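Mandelate racemase/muconate lactonizing enzyme/Enolase superfamily (Rhodobacter sphaeroides, PDB 2HZG) belongs to the mandelate racemase/muconate lactonizing enzyme branch of the enolase superfamily, pairing an N-terminal capping domain with a C-terminal barrel that holds a sodium ion. Local coordinates at residues D27-R32 / G42-A47; F11-P16 / Q335-D340; A21-Q26 / H304-H309. All coordinates share one frame; numbering follows the deposited sequence.

The three contacts lie close together, centres 10 to 11 Å apart, close to where the N-terminal capping domain meets the C-terminal barrel. Contact 1, inside the capping domain, pairs strands 27-35 and 38-44 of the small antiparallel sheet. Contact 2 takes the first strand of that sheet, 5-14, to helix 336-340, beyond the last barrel strand, and contact 3 sets the loop between strands 5-14 and 27-35 against the loop after barrel strand 300-303. Along the chain contact 1 is nested within contact 3, and contact 3 within contact 2. Contact 1 builds the capping sheet, and contacts 2 and 3, spanning roughly 320 and 280 residues, join that sheet and its loop to the barrel.

Contact 1 of 3, residues D27-R32 / G42-A47; sequences DALLVR and GECEAA
Ala28 CB stands over one face of the Glu43 carboxylate, 4.2 Å from Glu43 OE2, and Leu30 CD2 comes in obliquely on the same side. The Glu43 chain is extended, with CG anti to the backbone N (chi1 -178°), and this takes it past the leucine, where Leu30 CD2 rests 3.6 Å from Glu43 CG. That side of the carboxylate is apolar, while OE1 is hydrogen-bonded to Ser308 OG. On the other face of the sheet Cys44 SG sits between two branches, 4.0 Å from Leu29 CD2 and 3.9 Å from Val31 CG2; Met102 of helix 99-118 touches all three side chains. The backbones form a beta hairpin of strands 27-35 and 38-44, two of the three strands of the antiparallel sheet in the capping domain, and the two short segments run at 145° to each other. Val31 and Gly42 make a hydrogen-bonded pair, with Val31 N to Gly42 O and Gly42 N to Val31 O both 2.8 Å. Leu30 faces Glu43 as the non-hydrogen-bonded pair, and next to it Cys44 N donates to Leu29 O at 2.9 Å, nearly straight at 165°. Farther along the backbones diverge, and a water bridges Asp27 OD1 and Ala46 O. The second carboxylate oxygen, Asp27 OD2, is hydrogen-bonded to Ser60 OG of the second subunit.

Contact 2 of 3, residues F11-P16 / Q335-D340; sequences FYLSMP and QQLALD
Ser14 OG donates to Met15 O at 2.8 Å, in the carbonyl plane and on a lone pair, a local bond at the end of the strand, where Met15 turns its side chain to the helix. The bend at chi2 (-63°) lays the sulfur over the first turn of helix 336-340, and that at chi3 (-78°) turns the methyl toward Gln335. There Met15 SD takes a weak hydrogen bond from Leu337 N at 3.5 Å and packs 3.7 Å from Leu337 CB, the two side chains sliding past each other in opposite directions. Its methyl, Met15 CE, ends 3.8 Å from Gln335 OE1; the amide nitrogen of that glutamine bonds to Asp23 OD2. The contact is a domain joint: residues 11-14 end the first strand of the capping sheet, and the short helix follows the eighth barrel strand, 327-331. Leu337 divides its branches over the capping-sheet strand, CD1 meeting Leu13 CD1 at 3.8 Å and CD2 lying 3.9 Å from Ser14 CA. Tyr374 of helix 368-374 packs on Met15, Gln336 and Leu337. Within the helix Gln336 NE2 reaches Asp340 OD1 at 2.8 Å on the syn side, 30° out of the carboxylate plane, and Asp340 OD2 is hydrogen-bonded to the hydroxyl of Tyr374.

Contact 3 of 3, residues A21-Q26 / H304-H309; sequences AADGSQ and HTFTSH
Phe306 holds its ring roughly anti to the backbone N (chi1 -151°) and the Asp23 carboxylate is close to fully anti to its own N (chi1 176°), which brings ring and carboxylate together. Asp23 OD1 lies at the ring edge, near its plane, 3.7 Å from Phe306 CE2, with the two flat groups 80° apart. The slightly positive ring hydrogens on that edge probably favour the carboxylate oxygen. The same oxygen is gripped from one face of its plane by Ser25, whose backbone N is 3.0 Å and whose OG is 2.7 Å from Asp23 OD1; the first of these bonds closes an Asx turn that fixes the rotation of the carboxylate. Residues 21-26 belong to the loop joining the first two strands of the capping domain, which in this superfamily typically folds over the open end of the barrel, and residues 304-309 follow the seventh barrel strand. The fit is tight at Thr307, where CG2 stands 3.2 Å from Gly24 O, and Phe306 O touches Ser25 CB at 3.6 Å. Ser25 OG is also bonded to Gln335 N. The Phe306 side chain is about 7 Å from a bound sodium ion, and His304 packs on the sodium ligand Glu254.

Contact 1 of 3, residues D27-R32 / G42-A47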
loop_
_atom_site.group_PDB
_atom_site.type_symbol
_atom_site.label_atom_id
_atom_site.label_comp_id
_atom_site.label_asym_id
_atom_site.label_seq_id
_atom_site.Cartn_x
_atom_site.Cartn_y
_atom_site.Cartn_z
ATOM N N ASP A 27 -2.434 15.680 -13.256
ATOM C CA ASP A 27 -2.864 16.315 -12.026
ATOM C C ASP A 27 -1.718 16.274 -11.028
ATOM O O ASP A 27 -0.657 15.713 -11.341
ATOM C CB ASP A 27 -4.224 15.764 -11.498
ATOM C CG ASP A 27 -4.106 14.459 -10.723
ATOM O OD1 ASP A 27 -3.026 13.861 -10.658
ATOM O OD2 ASP A 27 -5.131 14.043 -10.134
ATOM N N ALA A 28 -1.887 16.928 -9.884
ATOM C CA ALA A 28 -0.818 17.006 -8.888
ATOM C C ALA A 28 -1.386 17.310 -7.518
ATOM O O ALA A 28 -2.443 17.924 -7.394
ATOM C CB ALA A 28 0.239 18.093 -9.269
ATOM N N LEU A 29 -0.680 16.863 -6.487
ATOM C CA LEU A 29 -0.936 17.356 -5.146
ATOM C C LEU A 29 0.342 18.032 -4.654
ATOM O O LEU A 29 1.340 17.364 -4.410
ATOM C CB LEU A 29 -1.402 16.251 -4.184
ATOM C CG LEU A 29 -1.697 16.766 -2.751
ATOM C CD1 LEU A 29 -2.870 17.747 -2.694
ATOM C CD2 LEU A 29 -1.965 15.603 -1.821
ATOM N N LEU A 30 0.306 19.362 -4.554
ATOM C CA LEU A 30 1.459 20.121 -4.076
ATOM C C LEU A 30 1.302 20.419 -2.587
ATOM O O LEU A 30 0.195 20.547 -2.078
ATOM C CB LEU A 30 1.621 21.427 -4.872
ATOM C CG LEU A 30 1.932 21.357 -6.378
ATOM C CD1 LEU A 30 2.330 22.745 -6.871
ATOM C CD2 LEU A 30 3.058 20.371 -6.694
ATOM N N VAL A 31 2.424 20.513 -1.896
ATOM C CA VAL A 31 2.404 20.634 -0.451
ATOM C C VAL A 31 3.307 21.793 -0.095
ATOM O O VAL A 31 4.496 21.773 -0.423
ATOM C CB VAL A 31 2.955 19.351 0.257
ATOM C CG1 VAL A 31 2.947 19.537 1.770
ATOM C CG2 VAL A 31 2.149 18.081 -0.120
ATOM N N ARG A 32 2.740 22.799 0.568
ATOM C CA ARG A 32 3.546 23.914 1.055
ATOM C C ARG A 32 3.597 23.837 2.566
ATOM O O ARG A 32 2.560 23.932 3.227
ATOM C CB ARG A 32 2.958 25.270 0.617
ATOM C CG ARG A 32 3.837 26.474 1.020
ATOM C CD ARG A 32 3.194 27.823 0.705
ATOM N NE ARG A 32 1.890 27.975 1.338
ATOM C CZ ARG A 32 0.890 28.711 0.856
ATOM N NH1 ARG A 32 1.042 29.398 -0.284
ATOM N NH2 ARG A 32 -0.266 28.758 1.516
ATOM N N GLY A 42 6.714 20.633 -1.751
ATOM C CA GLY A 42 6.894 19.267 -2.222
ATOM C C GLY A 42 5.703 18.850 -3.077
ATOM O O GLY A 42 4.717 19.583 -3.187
ATOM N N GLU A 43 5.804 17.670 -3.679
ATOM C CA GLU A 43 4.768 17.155 -4.551
ATOM C C GLU A 43 4.562 15.652 -4.261
ATOM O O GLU A 43 5.527 14.883 -4.191
ATOM C CB GLU A 43 5.164 17.382 -6.015
ATOM C CG GLU A 43 4.130 16.915 -7.064
ATOM C CD GLU A 43 4.561 17.279 -8.489
ATOM O OE1 GLU A 43 5.315 18.273 -8.650
ATOM O OE2 GLU A 43 4.155 16.566 -9.442
ATOM N N CYS A 44 3.303 15.260 -4.065
ATOM C CA CYS A 44 2.957 13.843 -3.904
ATOM C C CYS A 44 2.627 13.274 -5.279
ATOM O O CYS A 44 1.811 13.845 -6.006
ATOM C CB CYS A 44 1.718 13.686 -3.011
ATOM S SG CYS A 44 1.845 14.444 -1.394
ATOM N N GLU A 45 3.255 12.165 -5.642
ATOM C CA GLU A 45 2.889 11.501 -6.891
ATOM C C GLU A 45 1.835 10.446 -6.552
ATOM O O GLU A 45 2.132 9.265 -6.371
ATOM C CB GLU A 45 4.117 10.904 -7.614
ATOM C CG GLU A 45 3.780 10.200 -8.943
ATOM C CD GLU A 45 2.893 11.018 -9.913
ATOM O OE1 GLU A 45 2.891 12.269 -9.864
ATOM O OE2 GLU A 45 2.195 10.389 -10.752
ATOM N N ALA A 46 0.595 10.898 -6.444
ATOM C CA ALA A 46 -0.414 10.129 -5.751
ATOM C C ALA A 46 -1.748 10.695 -6.144
ATOM O O ALA A 46 -1.821 11.822 -6.656
ATOM C CB ALA A 46 -0.231 10.287 -4.244
ATOM N N ALA A 47 -2.803 9.952 -5.823
ATOM C CA ALA A 47 -4.173 10.427 -5.988
ATOM C C ALA A 47 -4.396 11.555 -4.986
ATOM O O ALA A 47 -4.286 11.341 -3.781
ATOM C CB ALA A 47 -5.168 9.265 -5.771
HETATM O O HOH W 1 -1.060 13.518 -8.668
#

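Contact 2 of 3, residues F11-P16 / Q335-D340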
loop_
_atom_site.group_PDB
_atom_site.type_symbol
_atom_site.label_atom_id
_atom_site.label_comp_id
_atom_site.label_asym_id
_atom_site.label_seq_id
_atom_site.Cartn_x
_atom_site.Cartn_y
_atom_site.Cartn_z
ATOM N N PHE A 11 -2.498 21.642 -2.125
ATOM C CA PHE A 11 -3.060 22.186 -3.354
ATOM C C PHE A 11 -3.327 21.072 -4.355
ATOM O O PHE A 11 -2.399 20.488 -4.895
ATOM C CB PHE A 11 -2.084 23.202 -3.956
ATOM C CG PHE A 11 -1.862 24.408 -3.086
ATOM C CD1 PHE A 11 -2.604 25.576 -3.305
ATOM C CD2 PHE A 11 -0.930 24.375 -2.044
ATOM C CE1 PHE A 11 -2.409 26.701 -2.509
ATOM C CE2 PHE A 11 -0.729 25.498 -1.232
ATOM C CZ PHE A 11 -1.479 26.663 -1.467
ATOM N N TYR A 12 -4.609 20.781 -4.578
ATOM C CA TYR A 12 -5.020 19.786 -5.569
ATOM C C TYR A 12 -5.022 20.513 -6.914
ATOM O O TYR A 12 -5.837 21.399 -7.131
ATOM C CB TYR A 12 -6.425 19.258 -5.224
ATOM C CG TYR A 12 -6.984 18.091 -6.052
ATOM C CD1 TYR A 12 -6.399 17.675 -7.262
ATOM C CD2 TYR A 12 -8.149 17.438 -5.631
ATOM C CE1 TYR A 12 -6.953 16.609 -8.012
ATOM C CE2 TYR A 12 -8.708 16.380 -6.362
ATOM C CZ TYR A 12 -8.117 15.969 -7.545
ATOM O OH TYR A 12 -8.690 14.917 -8.252
ATOM N N LEU A 13 -4.082 20.172 -7.794
ATOM C CA LEU A 13 -4.049 20.795 -9.106
ATOM C C LEU A 13 -4.484 19.805 -10.169
ATOM O O LEU A 13 -4.173 18.621 -10.058
ATOM C CB LEU A 13 -2.638 21.315 -9.435
ATOM C CG LEU A 13 -2.027 22.325 -8.452
ATOM C CD1 LEU A 13 -0.731 22.865 -9.058
ATOM C CD2 LEU A 13 -3.019 23.442 -8.132
ATOM N N SER A 14 -5.160 20.292 -11.214
ATOM C CA SER A 14 -5.535 19.407 -12.314
ATOM C C SER A 14 -5.602 20.153 -13.643
ATOM O O SER A 14 -6.035 21.297 -13.691
ATOM C CB SER A 14 -6.912 18.750 -12.041
ATOM O OG SER A 14 -7.229 17.772 -13.023
ATOM N N MET A 15 -5.170 19.484 -14.706
ATOM C CA MET A 15 -5.531 19.845 -16.083
ATOM C C MET A 15 -7.065 19.904 -16.177
ATOM O O MET A 15 -7.750 19.197 -15.419
ATOM C CB MET A 15 -5.002 18.785 -17.055
ATOM C CG MET A 15 -3.471 18.813 -17.280
ATOM S SD MET A 15 -2.873 20.349 -18.034
ATOM C CE MET A 15 -3.331 20.057 -19.739
ATOM N N PRO A 16 -7.607 20.752 -17.082
ATOM C CA PRO A 16 -9.070 20.888 -17.213
ATOM C C PRO A 16 -9.755 19.571 -17.591
ATOM O O PRO A 16 -10.875 19.314 -17.166
ATOM C CB PRO A 16 -9.252 21.940 -18.329
ATOM C CG PRO A 16 -7.935 22.573 -18.529
ATOM C CD PRO A 16 -6.874 21.632 -18.016
ATOM N N GLN A 335 2.238 17.067 -19.539
ATOM C CA GLN A 335 1.119 17.996 -19.628
ATOM C C GLN A 335 1.552 19.393 -19.186
ATOM O O GLN A 335 2.497 19.548 -18.426
ATOM C CB GLN A 335 -0.077 17.550 -18.782
ATOM C CG GLN A 335 -0.652 16.197 -19.177
ATOM C CD GLN A 335 -1.048 16.121 -20.635
ATOM O OE1 GLN A 335 -1.536 17.091 -21.217
ATOM N NE2 GLN A 335 -0.839 14.967 -21.231
ATOM N N GLN A 336 0.854 20.399 -19.694
ATOM C CA GLN A 336 1.157 21.790 -19.380
ATOM C C GLN A 336 1.191 22.050 -17.876
ATOM O O GLN A 336 1.991 22.870 -17.409
ATOM C CB GLN A 336 0.146 22.746 -20.040
ATOM C CG GLN A 336 0.654 24.206 -20.051
ATOM C CD GLN A 336 1.889 24.356 -20.909
ATOM O OE1 GLN A 336 1.943 23.825 -22.018
ATOM N NE2 GLN A 336 2.885 25.074 -20.416
ATOM N N LEU A 337 0.318 21.373 -17.124
ATOM C CA LEU A 337 0.304 21.522 -15.668
ATOM C C LEU A 337 1.693 21.319 -15.105
ATOM O O LEU A 337 2.180 22.166 -14.370
ATOM C CB LEU A 337 -0.696 20.557 -14.990
ATOM C CG LEU A 337 -0.609 20.423 -13.456
ATOM C CD1 LEU A 337 -0.714 21.763 -12.714
ATOM C CD2 LEU A 337 -1.671 19.428 -12.941
ATOM N N ALA A 338 2.333 20.206 -15.468
ATOM C CA ALA A 338 3.661 19.862 -14.946
ATOM C C ALA A 338 4.725 20.900 -15.290
ATOM O O ALA A 338 5.568 21.237 -14.439
ATOM C CB ALA A 338 4.086 18.475 -15.435
ATOM N N LEU A 339 4.692 21.383 -16.538
ATOM C CA LEU A 339 5.539 22.499 -16.998
ATOM C C LEU A 339 5.320 23.756 -16.144
ATOM O O LEU A 339 6.286 24.401 -15.730
ATOM C CB LEU A 339 5.284 22.817 -18.494
ATOM C CG LEU A 339 5.597 21.721 -19.536
ATOM C CD1 LEU A 339 5.207 22.146 -20.958
ATOM C CD2 LEU A 339 7.084 21.333 -19.507
ATOM N N ASP A 340 4.061 24.083 -15.862
ATOM C CA ASP A 340 3.722 25.378 -15.238
ATOM C C ASP A 340 3.959 25.406 -13.744
ATOM O O ASP A 340 4.011 26.493 -13.142
ATOM C CB ASP A 340 2.258 25.728 -15.488
ATOM C CG ASP A 340 1.970 26.085 -16.945
ATOM O OD1 ASP A 340 2.912 26.035 -17.784
ATOM O OD2 ASP A 340 0.781 26.389 -17.236
#

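Contact 3 of 3, residues A21-Q26 / H304-H309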
loop_
_atom_site.group_PDB
_atom_site.type_symbol
_atom_site.label_atom_id
_atom_site.label_comp_id
_atom_site.label_asym_id
_atom_site.label_seq_id
_atom_site.Cartn_x
_atom_site.Cartn_y
_atom_site.Cartn_z
ATOM N N ALA A 21 -4.935 8.065 -20.477
ATOM C CA ALA A 21 -3.491 7.837 -20.594
ATOM C C ALA A 21 -2.884 7.581 -19.198
ATOM O O ALA A 21 -3.296 8.211 -18.213
ATOM C CB ALA A 21 -2.819 9.019 -21.229
ATOM N N ALA A 22 -1.890 6.679 -19.135
ATOM C CA ALA A 22 -1.149 6.384 -17.897
ATOM C C ALA A 22 -0.073 7.452 -17.695
ATOM O O ALA A 22 1.141 7.192 -17.792
ATOM C CB ALA A 22 -0.527 5.004 -17.958
ATOM N N ASP A 23 -0.540 8.658 -17.403
ATOM C CA ASP A 23 0.294 9.847 -17.476
ATOM C C ASP A 23 0.037 10.631 -16.205
ATOM O O ASP A 23 -1.009 11.253 -16.072
ATOM C CB ASP A 23 -0.100 10.665 -18.726
ATOM C CG ASP A 23 0.654 12.002 -18.835
ATOM O OD1 ASP A 23 1.447 12.344 -17.929
ATOM O OD2 ASP A 23 0.457 12.709 -19.856
ATOM N N GLY A 24 0.980 10.550 -15.264
ATOM C CA GLY A 24 0.885 11.225 -13.961
ATOM C C GLY A 24 1.026 12.744 -13.982
ATOM O O GLY A 24 0.902 13.401 -12.944
ATOM N N SER A 25 1.282 13.324 -15.149
ATOM C CA SER A 25 1.453 14.780 -15.238
ATOM C C SER A 25 0.131 15.531 -15.384
ATOM O O SER A 25 0.121 16.762 -15.424
ATOM C CB SER A 25 2.433 15.151 -16.368
ATOM O OG SER A 25 1.845 14.975 -17.647
ATOM N N GLN A 26 -0.982 14.797 -15.425
ATOM C CA GLN A 26 -2.305 15.400 -15.660
ATOM C C GLN A 26 -2.895 16.076 -14.435
ATOM O O GLN A 26 -3.770 16.916 -14.563
ATOM C CB GLN A 26 -3.295 14.355 -16.176
ATOM C CG GLN A 26 -2.827 13.644 -17.443
ATOM C CD GLN A 26 -3.934 12.761 -18.005
ATOM O OE1 GLN A 26 -4.862 13.257 -18.634
ATOM N NE2 GLN A 26 -3.830 11.454 -17.786
ATOM N N HIS A 304 12.553 7.662 -10.936
ATOM C CA HIS A 304 11.334 7.646 -11.720
ATOM C C HIS A 304 10.715 9.037 -11.637
ATOM O O HIS A 304 10.364 9.492 -10.551
ATOM C CB HIS A 304 10.301 6.615 -11.229
ATOM C CG HIS A 304 8.973 6.773 -11.899
ATOM N ND1 HIS A 304 7.967 7.563 -11.388
ATOM C CD2 HIS A 304 8.518 6.311 -13.088
ATOM C CE1 HIS A 304 6.939 7.564 -12.216
ATOM N NE2 HIS A 304 7.247 6.807 -13.255
ATOM N N THR A 305 10.609 9.714 -12.784
ATOM C CA THR A 305 9.937 11.011 -12.862
ATOM C C THR A 305 9.171 11.119 -14.166
ATOM O O THR A 305 9.762 10.979 -15.222
ATOM C CB THR A 305 10.936 12.198 -12.847
ATOM O OG1 THR A 305 11.774 12.099 -11.697
ATOM C CG2 THR A 305 10.182 13.537 -12.820
ATOM N N PHE A 306 7.875 11.403 -14.088
ATOM C CA PHE A 306 7.098 11.622 -15.306
ATOM C C PHE A 306 6.361 12.980 -15.267
ATOM O O PHE A 306 5.491 13.258 -16.101
ATOM C CB PHE A 306 6.109 10.445 -15.537
ATOM C CG PHE A 306 5.795 10.186 -16.999
ATOM C CD1 PHE A 306 6.795 9.744 -17.878
ATOM C CD2 PHE A 306 4.503 10.367 -17.491
ATOM C CE1 PHE A 306 6.508 9.479 -19.204
ATOM C CE2 PHE A 306 4.206 10.128 -18.851
ATOM C CZ PHE A 306 5.220 9.691 -19.701
ATOM N N THR A 307 6.719 13.828 -14.306
ATOM C CA THR A 307 5.880 14.985 -13.993
ATOM C C THR A 307 6.677 16.312 -13.979
ATOM O O THR A 307 7.485 16.542 -14.893
ATOM C CB THR A 307 5.063 14.730 -12.687
ATOM O OG1 THR A 307 5.973 14.436 -11.621
ATOM C CG2 THR A 307 4.130 13.536 -12.877
ATOM N N SER A 308 6.439 17.182 -12.992
ATOM C CA SER A 308 7.035 18.535 -12.963
ATOM C C SER A 308 8.555 18.523 -12.708
ATOM O O SER A 308 9.139 17.510 -12.340
ATOM C CB SER A 308 6.368 19.393 -11.883
ATOM O OG SER A 308 6.832 18.982 -10.591
ATOM N N HIS A 309 9.202 19.672 -12.857
ATOM C CA HIS A 309 10.611 19.736 -12.467
ATOM C C HIS A 309 10.805 19.789 -10.960
ATOM O O HIS A 309 11.880 19.491 -10.493
ATOM C CB HIS A 309 11.348 20.881 -13.159
ATOM C CG HIS A 309 11.692 20.578 -14.581
ATOM N ND1 HIS A 309 12.833 21.050 -15.190
ATOM C CD2 HIS A 309 11.056 19.822 -15.509
ATOM C CE1 HIS A 309 12.882 20.609 -16.436
ATOM N NE2 HIS A 309 11.814 19.865 -16.656
#